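Local coordinates for protein FACT complex subunit SPT16 (Ashbya gossypii, PDB 6A8M) that probably acts within the FACT complex as a histone chaperone that reorganizes nucleosomes during transcription, replication and repair, and is represented here by its N-terminal, peptidase-like part, at residues 342-347 with 380-385; 359-364 with 399-404. All blocks are in the same frame, centred on the assembly; numbering follows the deposited sequence.

Contact 1: 342-347 with 380-385; sequences IYDGAV and LNNKND
Y343 in helix 339-353 faces N381 in the short edge strand 379-381, their CA atoms 5.2 Å apart, and from there the chain turns away through 382-385. The Y343 side chain leaves the helix with CG anti to the backbone N (chi1 -176°), which lays it against the backbone of 380-382. CB packs against N381 C at 3.6 Å, while the ring brings CD1 to L380 O at 3.5 Å and CD2 to N382 N at 3.7 Å. Its far end is fixed by a hydrogen bond from the hydroxyl group to T362 O. On the inner flank, I342 CD1 touches L380 CD2 at 4.0 Å. On the outer flank, N382 ND2 gives D344 OD1 an almost straight hydrogen bond (3.1 Å, 177°), lying in the amide plane and using the syn lone pair of the carboxylate. N381 OD1 turns back to accept N384 N at 3.1 Å, with a weaker bond from K383 N, which helps hold the turn. This Asx motif shapes the turn that follows the edge strand of the antiparallel sheet that helix 339-353 packs on, an alpha-beta layering characteristic of the pita-bread fold of the M24 family.

Contact 2: 359-364 with 399-404; sequences AGFTKN and LGFNNL
T362 OG1 is gripped from two sides: it accepts G400 N at 3.3 Å and donates to N364 O at 3.0 Å. A chi1 of 52° sets the hydroxyl between the backbone N and the carbonyl carbon, within range of both partners, and packs the other branch, CG2, against G400 O at 3.3 Å. The same carbonyl takes the backbone bond from T362 N, 2.9 Å long and nearly straight at the hydrogen (168°), though the donor is tilted from the carbonyl plane. Two residues earlier, G360 O accepts N402 N, also at 2.9 Å, from above its carbonyl plane, and receives a CA-H...O contact from F401. These two backbone bonds bracket F361 and F401 as a non-hydrogen-bonded antiparallel pair, a single bridge between an irregular loop and a strand. G360 lies close against the N402 backbone, its CA making a CA-H...O contact with N402 O.

The paired phenylalanines send their rings to the same side. Their planes are only 30° apart, but the rings are slid so far that they barely overlap, with centroids separated by 5.1 Å; F361 CD1 meets F401 CE1 at 3.4 Å. Beyond it, F361 CE1 rests on L399 CB at 4.0 Å. This aromatic and aliphatic face is roofed by two helices: F361 packs on A346 and I350 of helix 339-353, and F401 reaches I350 as well as L321 and L324 of helix 312-332. Backbone bonds from L399 and F401 to L417 and L415 join the strand to its other neighbour, 412-424.

Running from the N terminus, the chain passes through helix 339-353, the loop at 359-364, the segment 380-385 that leaves edge strand 379-381 and finally strand 394-405, so the segments alternate and the two contacts cross instead of nesting. Contact 1 closes a loop of 32 residues between the helix and edge strand 379-381; contact 2 closes one of 34 residues, joining the approach to strand 364-368 with the next strand of the sheet. They meet directly, with N364 CB packed on L380 O and N381 CB on K363 O. Together they fasten the helix and the loop after it to three strands of the antiparallel sheet in the M24-like domain.

Contact 1: 342-347 with 380-385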
ATOM      1  N   ILE A 342     -11.598 -14.498   8.285  1.00 15.52           N
ATOM      2  CA  ILE A 342     -10.165 -14.749   8.361  1.00 14.82           C
ATOM      3  C   ILE A 342      -9.643 -14.439   9.759  1.00 15.57           C
ATOM      4  O   ILE A 342      -8.987 -15.270  10.396  1.00 16.41           O
ATOM      5  CB  ILE A 342      -9.432 -13.916   7.297  1.00 14.92           C
ATOM      6  CG1 ILE A 342      -9.859 -14.339   5.896  1.00 16.34           C
ATOM      7  CG2 ILE A 342      -7.937 -14.057   7.447  1.00 15.55           C
ATOM      8  CD1 ILE A 342      -9.549 -13.295   4.838  1.00 16.49           C
ATOM      9  N   TYR A 343      -9.933 -13.238  10.264  1.00 14.31           N
ATOM     10  CA  TYR A 343      -9.453 -12.886  11.598  1.00 14.12           C
ATOM     11  C   TYR A 343     -10.013 -13.848  12.649  1.00 15.30           C
ATOM     12  O   TYR A 343      -9.273 -14.326  13.516  1.00 14.84           O
ATOM     13  CB  TYR A 343      -9.810 -11.431  11.950  1.00 14.53           C
ATOM     14  CG  TYR A 343      -9.228 -11.064  13.284  1.00 13.80           C
ATOM     15  CD1 TYR A 343      -7.873 -10.795  13.411  1.00 13.61           C
ATOM     16  CD2 TYR A 343     -10.021 -11.072  14.427  1.00 16.12           C
ATOM     17  CE1 TYR A 343      -7.314 -10.514  14.628  1.00 13.03           C
ATOM     18  CE2 TYR A 343      -9.479 -10.788  15.663  1.00 15.65           C
ATOM     19  CZ  TYR A 343      -8.119 -10.514  15.749  1.00 13.70           C
ATOM     20  OH  TYR A 343      -7.567 -10.237  16.965  1.00 14.94           O
ATOM     21  N   ASP A 344     -11.323 -14.137  12.600  1.00 16.32           N
ATOM     22  CA  ASP A 344     -11.900 -15.044  13.599  1.00 16.68           C
ATOM     23  C   ASP A 344     -11.291 -16.444  13.510  1.00 17.75           C
ATOM     24  O   ASP A 344     -11.134 -17.116  14.536  1.00 17.22           O
ATOM     25  CB  ASP A 344     -13.420 -15.115  13.451  1.00 17.69           C
ATOM     26  CG  ASP A 344     -14.121 -13.865  13.953  1.00 19.26           C
ATOM     27  OD1 ASP A 344     -13.428 -13.012  14.534  1.00 19.52           O
ATOM     28  OD2 ASP A 344     -15.367 -13.761  13.793  1.00 18.68           O
ATOM     29  N   GLY A 345     -10.951 -16.906  12.303  1.00 17.53           N
ATOM     30  CA  GLY A 345     -10.272 -18.196  12.185  1.00 18.03           C
ATOM     31  C   GLY A 345      -8.914 -18.211  12.873  1.00 16.72           C
ATOM     32  O   GLY A 345      -8.507 -19.225  13.443  1.00 16.96           O
ATOM     33  N   ALA A 346      -8.175 -17.103  12.783  1.00 15.48           N
ATOM     34  CA  ALA A 346      -6.931 -16.965  13.533  1.00 14.69           C
ATOM     35  C   ALA A 346      -7.187 -17.011  15.037  1.00 15.66           C
ATOM     36  O   ALA A 346      -6.448 -17.657  15.786  1.00 15.35           O
ATOM     37  CB  ALA A 346      -6.231 -15.660  13.139  1.00 14.09           C
ATOM     38  N   VAL A 347      -8.209 -16.292  15.500  1.00 15.40           N
ATOM     39  CA  VAL A 347      -8.548 -16.305  16.919  1.00 15.90           C
ATOM     40  C   VAL A 347      -8.887 -17.714  17.372  1.00 16.75           C
ATOM     41  O   VAL A 347      -8.490 -18.144  18.462  1.00 19.44           O
ATOM     42  CB  VAL A 347      -9.704 -15.333  17.191  1.00 16.26           C
ATOM     43  CG1 VAL A 347     -10.192 -15.492  18.635  1.00 17.01           C
ATOM     44  CG2 VAL A 347      -9.238 -13.912  16.895  1.00 15.46           C
ATOM     45  N   LEU A 380      -7.927  -6.908   7.952  1.00 11.40           N
ATOM     46  CA  LEU A 380      -8.335  -8.261   8.317  1.00 11.88           C
ATOM     47  C   LEU A 380      -8.597  -8.302   9.817  1.00 12.79           C
ATOM     48  O   LEU A 380      -7.780  -8.768  10.612  1.00 14.42           O
ATOM     49  CB  LEU A 380      -7.275  -9.268   7.885  1.00 11.73           C
ATOM     50  CG  LEU A 380      -6.960  -9.250   6.384  1.00 13.15           C
ATOM     51  CD1 LEU A 380      -5.841 -10.251   6.039  1.00 13.30           C
ATOM     52  CD2 LEU A 380      -8.216  -9.560   5.576  1.00 16.32           C
ATOM     53  N   ASN A 381      -9.766  -7.780  10.208  1.00 12.76           N
ATOM     54  CA  ASN A 381     -10.169  -7.724  11.606  1.00 14.72           C
ATOM     55  C   ASN A 381     -11.592  -8.255  11.746  1.00 14.16           C
ATOM     56  O   ASN A 381     -12.255  -8.591  10.752  1.00 17.90           O
ATOM     57  CB  ASN A 381     -10.047  -6.292  12.138  1.00 17.64           C
ATOM     58  CG  ASN A 381     -10.926  -5.304  11.388  1.00 18.22           C
ATOM     59  OD1 ASN A 381     -11.955  -5.660  10.815  1.00 21.00           O
ATOM     60  ND2 ASN A 381     -10.533  -4.035  11.416  1.00 19.64           N
ATOM     61  N   ASN A 382     -12.082  -8.301  12.993  1.00 15.77           N
ATOM     62  CA  ASN A 382     -13.415  -8.843  13.256  1.00 19.03           C
ATOM     63  C   ASN A 382     -14.529  -7.930  12.750  1.00 20.87           C
ATOM     64  O   ASN A 382     -15.656  -8.397  12.517  1.00 24.57           O
ATOM     65  CB  ASN A 382     -13.583  -9.110  14.765  1.00 22.61           C
ATOM     66  CG  ASN A 382     -15.037  -9.390  15.165  1.00 28.75           C
ATOM     67  OD1 ASN A 382     -15.801  -8.461  15.453  1.00 31.11           O
ATOM     68  ND2 ASN A 382     -15.421 -10.669  15.198  1.00 29.20           N
ATOM     69  N   LYS A 383     -14.251  -6.647  12.568  1.00 21.64           N
ATOM     70  CA  LYS A 383     -15.316  -5.699  12.290  1.00 23.05           C
ATOM     71  C   LYS A 383     -15.795  -5.771  10.844  1.00 22.85           C
ATOM     72  O   LYS A 383     -16.992  -5.592  10.583  1.00 26.27           O
ATOM     73  CB  LYS A 383     -14.840  -4.281  12.622  1.00 26.91           C
ATOM     74  N   ASN A 384     -14.901  -6.063   9.907  1.00 19.05           N
ATOM     75  CA  ASN A 384     -15.223  -5.944   8.485  1.00 17.38           C
ATOM     76  C   ASN A 384     -15.837  -7.267   8.017  1.00 16.02           C
ATOM     77  O   ASN A 384     -15.124  -8.254   7.818  1.00 16.56           O
ATOM     78  CB  ASN A 384     -13.970  -5.569   7.691  1.00 17.37           C
ATOM     79  CG  ASN A 384     -14.279  -5.231   6.230  1.00 16.38           C
ATOM     80  OD1 ASN A 384     -15.206  -5.787   5.638  1.00 19.42           O
ATOM     81  ND2 ASN A 384     -13.517  -4.310   5.658  1.00 16.75           N
ATOM     82  N   ASP A 385     -17.163  -7.288   7.847  1.00 17.89           N
ATOM     83  CA  ASP A 385     -17.877  -8.414   7.241  1.00 18.41           C
ATOM     84  C   ASP A 385     -18.450  -8.040   5.877  1.00 19.58           C
ATOM     85  O   ASP A 385     -19.308  -8.752   5.351  1.00 23.44           O
ATOM     86  CB  ASP A 385     -18.973  -8.946   8.178  1.00 19.66           C
ATOM     87  CG  ASP A 385     -20.048  -7.910   8.483  1.00 20.71           C
ATOM     88  OD1 ASP A 385     -19.909  -6.763   7.993  1.00 20.61           O
ATOM     89  OD2 ASP A 385     -21.009  -8.255   9.208  1.00 22.17           O
TER

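Contact 2: 359-364 with 399-404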
ATOM      1  N   ALA A 359      -4.812 -12.839  24.525  1.00 15.64           N
ATOM      2  CA  ALA A 359      -4.967 -11.442  24.940  1.00 16.80           C
ATOM      3  C   ALA A 359      -3.995 -10.536  24.210  1.00 16.38           C
ATOM      4  O   ALA A 359      -4.317  -9.377  23.914  1.00 16.99           O
ATOM      5  CB  ALA A 359      -4.749 -11.316  26.442  1.00 18.23           C
ATOM      6  N   GLY A 360      -2.789 -11.035  23.958  1.00 14.95           N
ATOM      7  CA  GLY A 360      -1.739 -10.235  23.350  1.00 15.19           C
ATOM      8  C   GLY A 360      -1.779 -10.174  21.845  1.00 15.09           C
ATOM      9  O   GLY A 360      -1.012  -9.414  21.247  1.00 13.68           O
ATOM     10  N   PHE A 361      -2.673 -10.928  21.226  1.00 13.25           N
ATOM     11  CA  PHE A 361      -2.777 -10.966  19.769  1.00 13.98           C
ATOM     12  C   PHE A 361      -3.217  -9.609  19.227  1.00 14.50           C
ATOM     13  O   PHE A 361      -4.112  -8.959  19.790  1.00 16.89           O
ATOM     14  CB  PHE A 361      -3.801 -12.036  19.396  1.00 15.32           C
ATOM     15  CG  PHE A 361      -3.887 -12.367  17.931  1.00 14.84           C
ATOM     16  CD1 PHE A 361      -2.747 -12.598  17.166  1.00 15.13           C
ATOM     17  CD2 PHE A 361      -5.136 -12.564  17.348  1.00 16.28           C
ATOM     18  CE1 PHE A 361      -2.867 -12.977  15.810  1.00 14.75           C
ATOM     19  CE2 PHE A 361      -5.258 -12.917  16.006  1.00 15.45           C
ATOM     20  CZ  PHE A 361      -4.129 -13.138  15.246  1.00 15.33           C
ATOM     21  N   THR A 362      -2.562  -9.186  18.136  1.00 17.98           N
ATOM     22  CA  THR A 362      -3.000  -8.043  17.352  1.00 20.73           C
ATOM     23  C   THR A 362      -4.481  -8.181  17.008  1.00 17.35           C
ATOM     24  O   THR A 362      -4.986  -9.292  16.826  1.00 19.04           O
ATOM     25  CB  THR A 362      -2.129  -7.939  16.078  1.00 21.77           C
ATOM     26  OG1 THR A 362      -2.086  -9.199  15.366  1.00 27.33           O
ATOM     27  CG2 THR A 362      -0.691  -7.580  16.453  1.00 21.16           C
ATOM     28  N   LYS A 363      -5.194  -7.061  16.972  1.00 16.21           N
ATOM     29  CA  LYS A 363      -6.621  -7.102  16.660  1.00 16.49           C
ATOM     30  C   LYS A 363      -6.911  -7.147  15.154  1.00 14.45           C
ATOM     31  O   LYS A 363      -8.065  -6.982  14.729  1.00 14.30           O
ATOM     32  CB  LYS A 363      -7.324  -5.914  17.325  1.00 21.65           C
ATOM     33  CG  LYS A 363      -7.294  -5.988  18.854  1.00 22.01           C
ATOM     34  CD  LYS A 363      -8.017  -7.260  19.342  1.00 23.06           C
ATOM     35  CE  LYS A 363      -8.192  -7.303  20.881  1.00 22.81           C
ATOM     36  NZ  LYS A 363      -8.742  -8.630  21.310  1.00 21.37           N
ATOM     37  N   ASN A 364      -5.885  -7.349  14.338  1.00 13.31           N
ATOM     38  CA  ASN A 364      -6.088  -7.612  12.920  1.00 14.08           C
ATOM     39  C   ASN A 364      -4.929  -8.470  12.454  1.00 13.27           C
ATOM     40  O   ASN A 364      -3.885  -8.535  13.113  1.00 14.97           O
ATOM     41  CB  ASN A 364      -6.162  -6.308  12.114  1.00 14.42           C
ATOM     42  CG  ASN A 364      -4.823  -5.574  12.075  1.00 17.38           C
ATOM     43  OD1 ASN A 364      -3.990  -5.821  11.207  1.00 16.72           O
ATOM     44  ND2 ASN A 364      -4.609  -4.682  13.034  1.00 15.66           N
ATOM     45  N   LEU A 399       0.980 -10.551  11.582  1.00 12.11           N
ATOM     46  CA  LEU A 399       0.406 -10.880  12.872  1.00 15.77           C
ATOM     47  C   LEU A 399       1.435 -10.722  13.970  1.00 16.20           C
ATOM     48  O   LEU A 399       2.636 -10.850  13.757  1.00 13.71           O
ATOM     49  CB  LEU A 399      -0.181 -12.277  12.921  1.00 22.57           C
ATOM     50  CG  LEU A 399       0.457 -13.401  12.127  1.00 24.69           C
ATOM     51  CD1 LEU A 399       0.197 -14.716  12.804  1.00 29.80           C
ATOM     52  CD2 LEU A 399      -0.160 -13.431  10.758  1.00 25.81           C
ATOM     53  N   GLY A 400       0.933 -10.438  15.156  1.00 19.31           N
ATOM     54  CA  GLY A 400       1.814 -10.094  16.250  1.00 24.46           C
ATOM     55  C   GLY A 400       1.179 -10.454  17.567  1.00 21.85           C
ATOM     56  O   GLY A 400      -0.046 -10.562  17.680  1.00 18.69           O
ATOM     57  N   PHE A 401       2.044 -10.677  18.558  1.00 19.58           N
ATOM     58  CA  PHE A 401       1.641 -10.871  19.944  1.00 16.15           C
ATOM     59  C   PHE A 401       2.488  -9.915  20.775  1.00 15.80           C
ATOM     60  O   PHE A 401       3.711  -9.871  20.603  1.00 14.46           O
ATOM     61  CB  PHE A 401       1.861 -12.314  20.394  1.00 15.05           C
ATOM     62  CG  PHE A 401       1.055 -13.320  19.617  1.00 16.67           C
ATOM     63  CD1 PHE A 401      -0.238 -13.615  19.992  1.00 14.05           C
ATOM     64  CD2 PHE A 401       1.590 -13.958  18.501  1.00 20.68           C
ATOM     65  CE1 PHE A 401      -1.000 -14.537  19.270  1.00 15.64           C
ATOM     66  CE2 PHE A 401       0.831 -14.883  17.776  1.00 21.85           C
ATOM     67  CZ  PHE A 401      -0.462 -15.164  18.159  1.00 19.63           C
ATOM     68  N   ASN A 402       1.855  -9.146  21.653  1.00 14.15           N
ATOM     69  CA  ASN A 402       2.596  -8.171  22.443  1.00 14.07           C
ATOM     70  C   ASN A 402       2.375  -8.445  23.926  1.00 15.96           C
ATOM     71  O   ASN A 402       1.501  -9.227  24.322  1.00 19.23           O
ATOM     72  CB  ASN A 402       2.194  -6.740  22.060  1.00 15.58           C
ATOM     73  CG  ASN A 402       3.261  -5.684  22.431  1.00 16.75           C
ATOM     74  OD1 ASN A 402       4.309  -5.996  23.001  1.00 14.98           O
ATOM     75  ND2 ASN A 402       2.986  -4.432  22.084  1.00 16.52           N
ATOM     76  N   ASN A 403       3.223  -7.828  24.747  1.00 14.72           N
ATOM     77  CA  ASN A 403       3.037  -7.843  26.203  1.00 16.48           C
ATOM     78  C   ASN A 403       3.121  -9.262  26.759  1.00 16.85           C
ATOM     79  O   ASN A 403       2.337  -9.669  27.624  1.00 21.11           O
ATOM     80  CB  ASN A 403       1.715  -7.176  26.599  1.00 20.12           C
ATOM     81  CG  ASN A 403       1.652  -5.723  26.170  1.00 24.63           C
ATOM     82  OD1 ASN A 403       2.391  -4.897  26.687  1.00 29.83           O
ATOM     83  ND2 ASN A 403       0.760  -5.403  25.233  1.00 21.79           N
ATOM     84  N   LEU A 404       4.093 -10.014  26.273  1.00 16.81           N
ATOM     85  CA  LEU A 404       4.401 -11.330  26.802  1.00 18.09           C
ATOM     86  C   LEU A 404       5.581 -11.224  27.758  1.00 18.92           C
ATOM     87  O   LEU A 404       6.417 -10.328  27.638  1.00 17.49           O
ATOM     88  CB  LEU A 404       4.734 -12.299  25.666  1.00 16.53           C
ATOM     89  CG  LEU A 404       3.650 -12.351  24.592  1.00 18.43           C
ATOM     90  CD1 LEU A 404       4.058 -13.306  23.486  1.00 18.24           C
ATOM     91  CD2 LEU A 404       2.344 -12.786  25.266  1.00 18.67           C
TER